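PDB 1WZ8: enoyl-CoA hydratase from Thermus thermophilus, which probably catalyses the reversible addition of water to the double bond of 2-enoyl-CoA thioesters, as a hexameric enzyme of the crotonase family. Local coordinates for residues A[94-102]-A[118-126]; A[132-143]-A[169-180]. All coordinates share one frame; numbering follows the deposited sequence.

Contact 1 of 2, residues A[94-102]-A[118-126]; sequences RDLVLGPLN and AGLALALAA
A118, A121, L122 and A125 of one helix meet L96, V97, P100 and L101 of another, a pair of nearly parallel helices in the crotonase fold. The segment axes come within 8.6 Å and are inclined by only 15°, an example of how small residues let two helices lie close without any hydrogen bond between them. At the start of helix 118-125, the CB of A118 meets CD2 of L96 at 3.9 Å. With CG of L96 anti to its backbone N (chi1 -174°), the chain leans over to the other helix, CD2 on A118 and CD1 on L122. A118 also lies near a bound 2-methyl-2,4-pentanediol, which may mark a pocket. One turn on, the CB of A121 faces V97, whose CG2 is 4.2 Å away. L122 comes next and crosses L96 at about a right angle, CD1 to CD1 at 4.2 Å; that same L122 CD1 also rests 4.1 Å from CG of P100. The proline has no N-H to offer the preceding turn, so helix 83-102 is kinked here and the buried L96 O has no hydrogen-bonding partner. A125 closes the interface: its CB points at the opposite backbone, 3.7 Å from V97 O, with P100 CB close beside it. Beyond, L101 leans on L154 of helix 152-155, and L101 CD2 touches A125 O at 3.6 Å.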
loop_
_atom_site.group_PDB
_atom_site.type_symbol
_atom_site.label_atom_id
_atom_site.label_comp_id
_atom_site.label_asym_id
_atom_site.label_seq_id
_atom_site.Cartn_x
_atom_site.Cartn_y
_atom_site.Cartn_z
ATOM N N ARG A 94 -1.046 16.054 14.662
ATOM C CA ARG A 94 -0.436 15.342 13.546
ATOM C C ARG A 94 1.066 15.612 13.515
ATOM O O ARG A 94 1.864 14.699 13.298
ATOM C CB ARG A 94 -1.084 15.782 12.226
ATOM C CG ARG A 94 -0.402 15.255 10.961
ATOM C CD ARG A 94 -1.203 15.665 9.723
ATOM N NE ARG A 94 -0.569 15.279 8.464
ATOM C CZ ARG A 94 0.468 15.903 7.920
ATOM N NH1 ARG A 94 1.006 16.957 8.521
ATOM N NH2 ARG A 94 0.961 15.482 6.764
ATOM N N ASP A 95 1.450 16.864 13.745
ATOM C CA ASP A 95 2.862 17.240 13.726
ATOM C C ASP A 95 3.648 16.790 14.953
ATOM O O ASP A 95 4.865 16.638 14.891
ATOM C CB ASP A 95 3.014 18.757 13.549
ATOM C CG ASP A 95 2.668 19.219 12.142
ATOM O OD1 ASP A 95 2.979 18.487 11.185
ATOM O OD2 ASP A 95 2.098 20.314 11.989
ATOM N N LEU A 96 2.958 16.576 16.067
ATOM C CA LEU A 96 3.628 16.138 17.284
ATOM C C LEU A 96 4.260 14.774 17.032
ATOM O O LEU A 96 5.265 14.428 17.645
ATOM C CB LEU A 96 2.630 16.039 18.443
ATOM C CG LEU A 96 3.224 15.723 19.822
ATOM C CD1 LEU A 96 4.172 16.837 20.254
ATOM C CD2 LEU A 96 2.102 15.576 20.836
ATOM N N VAL A 97 3.664 14.010 16.121
ATOM C CA VAL A 97 4.166 12.684 15.776
ATOM C C VAL A 97 5.064 12.717 14.535
ATOM O O VAL A 97 6.157 12.143 14.528
ATOM C CB VAL A 97 2.989 11.700 15.542
ATOM C CG1 VAL A 97 3.507 10.357 15.036
ATOM C CG2 VAL A 97 2.219 11.506 16.840
ATOM N N LEU A 98 4.616 13.402 13.490
ATOM C CA LEU A 98 5.395 13.482 12.257
ATOM C C LEU A 98 6.636 14.347 12.405
ATOM O O LEU A 98 7.638 14.126 11.726
ATOM C CB LEU A 98 4.524 14.017 11.119
ATOM C CG LEU A 98 3.294 13.170 10.785
ATOM C CD1 LEU A 98 2.582 13.767 9.575
ATOM C CD2 LEU A 98 3.721 11.734 10.499
ATOM N N GLY A 99 6.569 15.333 13.298
ATOM C CA GLY A 99 7.707 16.206 13.510
ATOM C C GLY A 99 8.953 15.398 13.801
ATOM O O GLY A 99 9.953 15.507 13.092
ATOM N N PRO A 100 8.928 14.574 14.856
ATOM C CA PRO A 100 10.085 13.751 15.208
ATOM C C PRO A 100 10.420 12.750 14.094
ATOM O O PRO A 100 11.590 12.540 13.767
ATOM C CB PRO A 100 9.632 13.056 16.487
ATOM C CG PRO A 100 8.677 14.042 17.090
ATOM C CD PRO A 100 7.888 14.493 15.898
ATOM N N LEU A 101 9.388 12.147 13.509
ATOM C CA LEU A 101 9.591 11.164 12.448
ATOM C C LEU A 101 10.284 11.737 11.228
ATOM O O LEU A 101 11.118 11.071 10.615
ATOM C CB LEU A 101 8.264 10.540 12.002
ATOM C CG LEU A 101 7.568 9.517 12.902
ATOM C CD1 LEU A 101 6.446 8.855 12.105
ATOM C CD2 LEU A 101 8.557 8.461 13.374
ATOM N N ASN A 102 9.937 12.967 10.868
ATOM C CA ASN A 102 10.547 13.583 9.702
ATOM C C ASN A 102 11.777 14.438 9.995
ATOM O O ASN A 102 12.390 14.979 9.074
ATOM C CB ASN A 102 9.500 14.378 8.917
ATOM C CG ASN A 102 8.495 13.472 8.220
ATOM O OD1 ASN A 102 8.870 12.469 7.615
ATOM N ND2 ASN A 102 7.218 13.822 8.301
ATOM N N ALA A 118 -0.849 12.524 24.687
ATOM C CA ALA A 118 0.122 13.233 23.860
ATOM C C ALA A 118 1.532 12.965 24.373
ATOM O O ALA A 118 2.494 12.998 23.610
ATOM C CB ALA A 118 -0.168 14.732 23.875
ATOM N N GLY A 119 1.649 12.707 25.673
ATOM C CA GLY A 119 2.953 12.420 26.249
ATOM C C GLY A 119 3.520 11.131 25.679
ATOM O O GLY A 119 4.701 11.051 25.330
ATOM N N LEU A 120 2.675 10.111 25.589
ATOM C CA LEU A 120 3.109 8.833 25.042
ATOM C C LEU A 120 3.337 8.987 23.538
ATOM O O LEU A 120 4.228 8.354 22.972
ATOM C CB LEU A 120 2.060 7.752 25.310
ATOM C CG LEU A 120 2.419 6.317 24.900
ATOM C CD1 LEU A 120 3.683 5.852 25.636
ATOM C CD2 LEU A 120 1.251 5.400 25.227
ATOM N N ALA A 121 2.534 9.833 22.894
ATOM C CA ALA A 121 2.678 10.059 21.457
ATOM C C ALA A 121 4.079 10.570 21.133
ATOM O O ALA A 121 4.737 10.090 20.201
ATOM C CB ALA A 121 1.626 11.061 20.971
ATOM N N LEU A 122 4.535 11.542 21.915
ATOM C CA LEU A 122 5.851 12.126 21.711
ATOM C C LEU A 122 6.935 11.108 22.031
ATOM O O LEU A 122 7.912 10.987 21.296
ATOM C CB LEU A 122 6.016 13.368 22.593
ATOM C CG LEU A 122 7.328 14.149 22.479
ATOM C CD1 LEU A 122 7.557 14.564 21.032
ATOM C CD2 LEU A 122 7.272 15.369 23.392
ATOM N N ALA A 123 6.747 10.367 23.120
ATOM C CA ALA A 123 7.708 9.351 23.543
ATOM C C ALA A 123 7.906 8.272 22.488
ATOM O O ALA A 123 9.038 7.853 22.213
ATOM C CB ALA A 123 7.248 8.706 24.841
ATOM N N LEU A 124 6.805 7.804 21.911
ATOM C CA LEU A 124 6.883 6.757 20.899
ATOM C C LEU A 124 7.251 7.255 19.502
ATOM O O LEU A 124 7.663 6.465 18.655
ATOM C CB LEU A 124 5.569 5.973 20.850
ATOM C CG LEU A 124 5.186 5.258 22.152
ATOM C CD1 LEU A 124 3.975 4.359 21.906
ATOM C CD2 LEU A 124 6.373 4.439 22.667
ATOM N N ALA A 125 7.110 8.555 19.253
ATOM C CA ALA A 125 7.476 9.097 17.948
ATOM C C ALA A 125 8.997 9.186 17.873
ATOM O O ALA A 125 9.590 9.177 16.787
ATOM C CB ALA A 125 6.858 10.482 17.751
ATOM N N ALA A 126 9.629 9.279 19.039
ATOM C CA ALA A 126 11.082 9.351 19.096
ATOM C C ALA A 126 11.617 8.046 18.526
ATOM O O ALA A 126 10.921 7.032 18.521
ATOM C CB ALA A 126 11.549 9.531 20.535
#

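Contact 2 of 2, residues A[132-143]-A[169-180]; sequences GKGTRLLDGHLR and LLLNEPLTGEEA
With CG swung opposite its backbone N (chi1 -151°), N172 sends its amide to the start of helix 141-144, OD1 lying 3.0 Å from G140 CA. R143 CB packs 3.3 Å from N172 ND2; beyond it CG stands anti to the backbone N (chi1 172°), and a bend at chi3 keeps R143 NE near the amide, 3.6 Å from N172 ND2. The two side chains cross at about a right angle, and R143 N gives N172 OD1 a weak bond. This junction ends a short antiparallel pairing of strands 136-138 and 175-176 in the crotonase fold, an instance of a strand pair extended at both ends by helix starts. L137 and L175 are the hydrogen-bonded pair: L137 N meets L175 O at 2.9 Å, almost straight, and L175 N returns to L137 O. R136 and T176 form the neighbouring non-hydrogen-bonded pair. Beyond them a capping box of T176 and E179 begins helix 177-183, T176 N donating to E179 OE1. G177 CA approaches G132 O at 3.1 Å, where a side chain would clash, and E178 N bonds K133 O. On the buried side, L137 CD1 packs on A180 CB at 3.5 Å. L169 CD2 lies 3.5 Å from D139 CB. D139 OD2 accepts from H141 N, an Asx turn, while H141 ND1 donates to D139 OD1. With an alanine here, H141 N and ND1 would probably lose these acceptors and the imidazole, whose NE2 bonds a pentanediol, be freer to turn. E173 OE2 makes a salt bridge to R205 of another subunit, and L142 packs on L214 of that same subunit. Water 1 donates to both L137 O and E173 O, the latter at 2.8 Å.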
loop_
_atom_site.group_PDB
_atom_site.type_symbol
_atom_site.label_atom_id
_atom_site.label_comp_id
_atom_site.label_asym_id
_atom_site.label_seq_id
_atom_site.Cartn_x
_atom_site.Cartn_y
_atom_site.Cartn_z
ATOM N N GLY A 132 11.703 3.760 32.500
ATOM C CA GLY A 132 12.078 3.172 33.770
ATOM C C GLY A 132 11.256 1.907 33.915
ATOM O O GLY A 132 10.182 1.796 33.328
ATOM N N LYS A 133 11.755 0.937 34.668
ATOM C CA LYS A 133 11.014 -0.300 34.862
ATOM C C LYS A 133 9.623 -0.003 35.428
ATOM O O LYS A 133 8.653 -0.698 35.113
ATOM C CB LYS A 133 11.769 -1.224 35.813
ATOM C CG LYS A 133 13.097 -1.699 35.255
ATOM C CD LYS A 133 13.754 -2.727 36.156
ATOM C CE LYS A 133 15.050 -3.212 35.541
ATOM N NZ LYS A 133 14.820 -3.700 34.157
ATOM N N GLY A 134 9.537 1.042 36.248
ATOM C CA GLY A 134 8.270 1.409 36.859
ATOM C C GLY A 134 7.497 2.532 36.193
ATOM O O GLY A 134 6.463 2.969 36.704
ATOM N N THR A 135 7.985 3.013 35.055
ATOM C CA THR A 135 7.296 4.087 34.342
ATOM C C THR A 135 5.898 3.615 33.951
ATOM O O THR A 135 5.698 2.439 33.648
ATOM C CB THR A 135 8.065 4.483 33.057
ATOM O OG1 THR A 135 9.373 4.938 33.412
ATOM C CG2 THR A 135 7.340 5.601 32.303
ATOM N N ARG A 136 4.932 4.532 33.964
ATOM C CA ARG A 136 3.560 4.198 33.591
ATOM C C ARG A 136 3.293 4.709 32.177
ATOM O O ARG A 136 3.391 5.908 31.928
ATOM C CB ARG A 136 2.567 4.840 34.572
ATOM C CG ARG A 136 1.103 4.504 34.296
ATOM C CD ARG A 136 0.210 4.912 35.460
ATOM N NE ARG A 136 -0.094 6.341 35.473
ATOM C CZ ARG A 136 -1.178 6.878 34.918
ATOM N NH1 ARG A 136 -2.066 6.102 34.310
ATOM N NH2 ARG A 136 -1.378 8.187 34.974
ATOM N N LEU A 137 2.967 3.801 31.258
ATOM C CA LEU A 137 2.684 4.176 29.873
ATOM C C LEU A 137 1.230 3.839 29.568
ATOM O O LEU A 137 0.808 2.687 29.692
ATOM C CB LEU A 137 3.616 3.425 28.915
ATOM C CG LEU A 137 5.110 3.559 29.226
ATOM C CD1 LEU A 137 5.915 2.733 28.230
ATOM C CD2 LEU A 137 5.532 5.022 29.164
ATOM N N LEU A 138 0.466 4.842 29.158
ATOM C CA LEU A 138 -0.948 4.637 28.878
ATOM C C LEU A 138 -1.481 5.567 27.794
ATOM O O LEU A 138 -1.239 6.770 27.814
ATOM C CB LEU A 138 -1.743 4.846 30.169
ATOM C CG LEU A 138 -3.268 4.721 30.192
ATOM C CD1 LEU A 138 -3.713 3.316 29.828
ATOM C CD2 LEU A 138 -3.740 5.074 31.579
ATOM N N ASP A 139 -2.195 4.999 26.835
ATOM C CA ASP A 139 -2.778 5.806 25.779
ATOM C C ASP A 139 -3.794 6.705 26.485
ATOM O O ASP A 139 -3.750 7.928 26.359
ATOM C CB ASP A 139 -3.478 4.919 24.764
ATOM C CG ASP A 139 -4.207 5.723 23.715
ATOM O OD1 ASP A 139 -3.553 6.227 22.776
ATOM O OD2 ASP A 139 -5.438 5.868 23.849
ATOM N N GLY A 140 -4.711 6.074 27.217
ATOM C CA GLY A 140 -5.704 6.795 27.999
ATOM C C GLY A 140 -6.909 7.456 27.352
ATOM O O GLY A 140 -7.771 7.975 28.062
ATOM N N HIS A 141 -7.002 7.428 26.028
ATOM C CA HIS A 141 -8.112 8.102 25.335
ATOM C C HIS A 141 -9.494 7.468 25.614
ATOM O O HIS A 141 -10.489 8.151 25.820
ATOM C CB HIS A 141 -7.818 8.079 23.835
ATOM C CG HIS A 141 -6.693 9.035 23.526
ATOM N ND1 HIS A 141 -5.413 8.638 23.324
ATOM C CD2 HIS A 141 -6.753 10.426 23.396
ATOM C CE1 HIS A 141 -4.719 9.766 23.074
ATOM N NE2 HIS A 141 -5.495 10.851 23.112
ATOM N N LEU A 142 -9.581 6.144 25.622
ATOM C CA LEU A 142 -10.857 5.478 25.865
ATOM C C LEU A 142 -11.427 5.850 27.231
ATOM O O LEU A 142 -12.642 5.889 27.417
ATOM C CB LEU A 142 -10.692 3.960 25.746
ATOM C CG LEU A 142 -10.716 3.399 24.314
ATOM C CD1 LEU A 142 -12.083 3.654 23.689
ATOM C CD2 LEU A 142 -9.622 4.046 23.472
ATOM N N ARG A 143 -10.539 6.124 28.179
ATOM C CA ARG A 143 -10.947 6.519 29.523
ATOM C C ARG A 143 -11.558 7.917 29.455
ATOM O O ARG A 143 -12.501 8.227 30.180
ATOM C CB ARG A 143 -9.730 6.535 30.452
ATOM C CG ARG A 143 -9.975 7.102 31.836
ATOM C CD ARG A 143 -8.661 7.665 32.385
ATOM N NE ARG A 143 -7.897 6.740 33.200
ATOM C CZ ARG A 143 -6.670 6.986 33.656
ATOM N NH1 ARG A 143 -6.057 8.124 33.360
ATOM N NH2 ARG A 143 -6.067 6.121 34.468
ATOM N N LEU A 169 -5.068 -0.606 24.151
ATOM C CA LEU A 169 -5.743 0.590 23.673
ATOM C C LEU A 169 -7.258 0.577 23.898
ATOM O O LEU A 169 -7.837 1.600 24.264
ATOM C CB LEU A 169 -5.437 0.805 22.185
ATOM C CG LEU A 169 -3.963 1.039 21.823
ATOM C CD1 LEU A 169 -3.809 1.035 20.306
ATOM C CD2 LEU A 169 -3.470 2.357 22.414
ATOM N N LEU A 170 -7.895 -0.570 23.689
ATOM C CA LEU A 170 -9.343 -0.661 23.868
ATOM C C LEU A 170 -9.780 -0.751 25.329
ATOM O O LEU A 170 -10.859 -0.273 25.685
ATOM C CB LEU A 170 -9.900 -1.865 23.104
ATOM C CG LEU A 170 -9.794 -1.887 21.576
ATOM C CD1 LEU A 170 -10.418 -3.173 21.059
ATOM C CD2 LEU A 170 -10.508 -0.681 20.978
ATOM N N LEU A 171 -8.949 -1.357 26.173
ATOM C CA LEU A 171 -9.284 -1.518 27.588
ATOM C C LEU A 171 -8.678 -0.451 28.483
ATOM O O LEU A 171 -8.983 -0.378 29.676
ATOM C CB LEU A 171 -8.840 -2.896 28.079
ATOM C CG LEU A 171 -9.682 -4.085 27.619
ATOM C CD1 LEU A 171 -9.019 -5.377 28.049
ATOM C CD2 LEU A 171 -11.081 -3.978 28.217
ATOM N N ASN A 172 -7.821 0.379 27.905
ATOM C CA ASN A 172 -7.178 1.432 28.663
ATOM C C ASN A 172 -6.314 0.808 29.755
ATOM O O ASN A 172 -6.215 1.334 30.864
ATOM C CB ASN A 172 -8.240 2.341 29.277
ATOM C CG ASN A 172 -7.757 3.753 29.451
ATOM O OD1 ASN A 172 -7.628 4.506 28.485
ATOM N ND2 ASN A 172 -7.486 4.127 30.695
ATOM N N GLU A 173 -5.700 -0.326 29.434
ATOM C CA GLU A 173 -4.830 -1.023 30.376
ATOM C C GLU A 173 -3.420 -0.446 30.347
ATOM O O GLU A 173 -2.756 -0.460 29.311
ATOM C CB GLU A 173 -4.766 -2.514 30.043
ATOM C CG GLU A 173 -5.783 -3.347 30.793
ATOM C CD GLU A 173 -5.552 -3.306 32.294
ATOM O OE1 GLU A 173 -4.522 -3.840 32.761
ATOM O OE2 GLU A 173 -6.402 -2.734 33.000
ATOM N N PRO A 174 -2.945 0.072 31.487
ATOM C CA PRO A 174 -1.597 0.639 31.529
ATOM C C PRO A 174 -0.504 -0.422 31.397
ATOM O O PRO A 174 -0.735 -1.612 31.610
ATOM C CB PRO A 174 -1.560 1.328 32.891
ATOM C CG PRO A 174 -2.428 0.435 33.725
ATOM C CD PRO A 174 -3.596 0.164 32.808
ATOM N N LEU A 175 0.684 0.028 31.022
ATOM C CA LEU A 175 1.843 -0.841 30.894
ATOM C C LEU A 175 2.939 -0.242 31.755
ATOM O O LEU A 175 3.043 0.978 31.872
ATOM C CB LEU A 175 2.345 -0.883 29.447
ATOM C CG LEU A 175 1.699 -1.841 28.450
ATOM C CD1 LEU A 175 2.063 -1.387 27.047
ATOM C CD2 LEU A 175 2.170 -3.282 28.691
ATOM N N THR A 176 3.738 -1.095 32.380
ATOM C CA THR A 176 4.860 -0.610 33.163
ATOM C C THR A 176 5.982 -0.522 32.125
ATOM O O THR A 176 5.899 -1.162 31.076
ATOM C CB THR A 176 5.287 -1.615 34.254
ATOM O OG1 THR A 176 5.738 -2.818 33.630
ATOM C CG2 THR A 176 4.117 -1.948 35.188
ATOM N N GLY A 177 7.013 0.269 32.396
ATOM C CA GLY A 177 8.108 0.368 31.445
ATOM C C GLY A 177 8.694 -1.002 31.150
ATOM O O GLY A 177 9.025 -1.322 30.009
ATOM N N GLU A 178 8.812 -1.821 32.191
ATOM C CA GLU A 178 9.358 -3.166 32.060
ATOM C C GLU A 178 8.525 -4.010 31.103
ATOM O O GLU A 178 9.064 -4.697 30.236
ATOM C CB GLU A 178 9.403 -3.845 33.424
ATOM C CG GLU A 178 10.166 -5.151 33.432
ATOM C CD GLU A 178 10.055 -5.861 34.764
ATOM O OE1 GLU A 178 8.941 -6.315 35.096
ATOM O OE2 GLU A 178 11.074 -5.959 35.479
ATOM N N GLU A 179 7.209 -3.974 31.271
ATOM C CA GLU A 179 6.322 -4.725 30.389
ATOM C C GLU A 179 6.404 -4.155 28.973
ATOM O O GLU A 179 6.425 -4.898 28.000
ATOM C CB GLU A 179 4.871 -4.651 30.894
ATOM C CG GLU A 179 4.702 -5.102 32.341
ATOM C CD GLU A 179 3.277 -4.969 32.847
ATOM O OE1 GLU A 179 2.668 -3.893 32.655
ATOM O OE2 GLU A 179 2.770 -5.939 33.447
ATOM N N ALA A 180 6.459 -2.834 28.858
ATOM C CA ALA A 180 6.525 -2.209 27.539
ATOM C C ALA A 180 7.751 -2.652 26.743
ATOM O O ALA A 180 7.659 -2.871 25.534
ATOM C CB ALA A 180 6.494 -0.688 27.673
HETATM O O HOH W 1 -0.799 0.870 27.902
#

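In the fold
Of the parts in contact, helix 83-102 comes first; the chain then runs through strands 107-111 and 114-116 before helix 118-125 returns to pack on it, so contact 1 closes a short loop that is about half strand. Contact 2 opens at the end of strand 128-132, and its 25 intervening residues are mostly helical. The two loops therefore follow in series and neither crosses the other. Strand 114-116, carried inside the first loop, is hydrogen-bonded to strand 136-138 of contact 2, so the small three-stranded sheet couples them. Their centres lie about 17 Å apart, yet they touch directly where L120 CD2 packs 3.8 Å from L138 C, joining the helical core to the sheet.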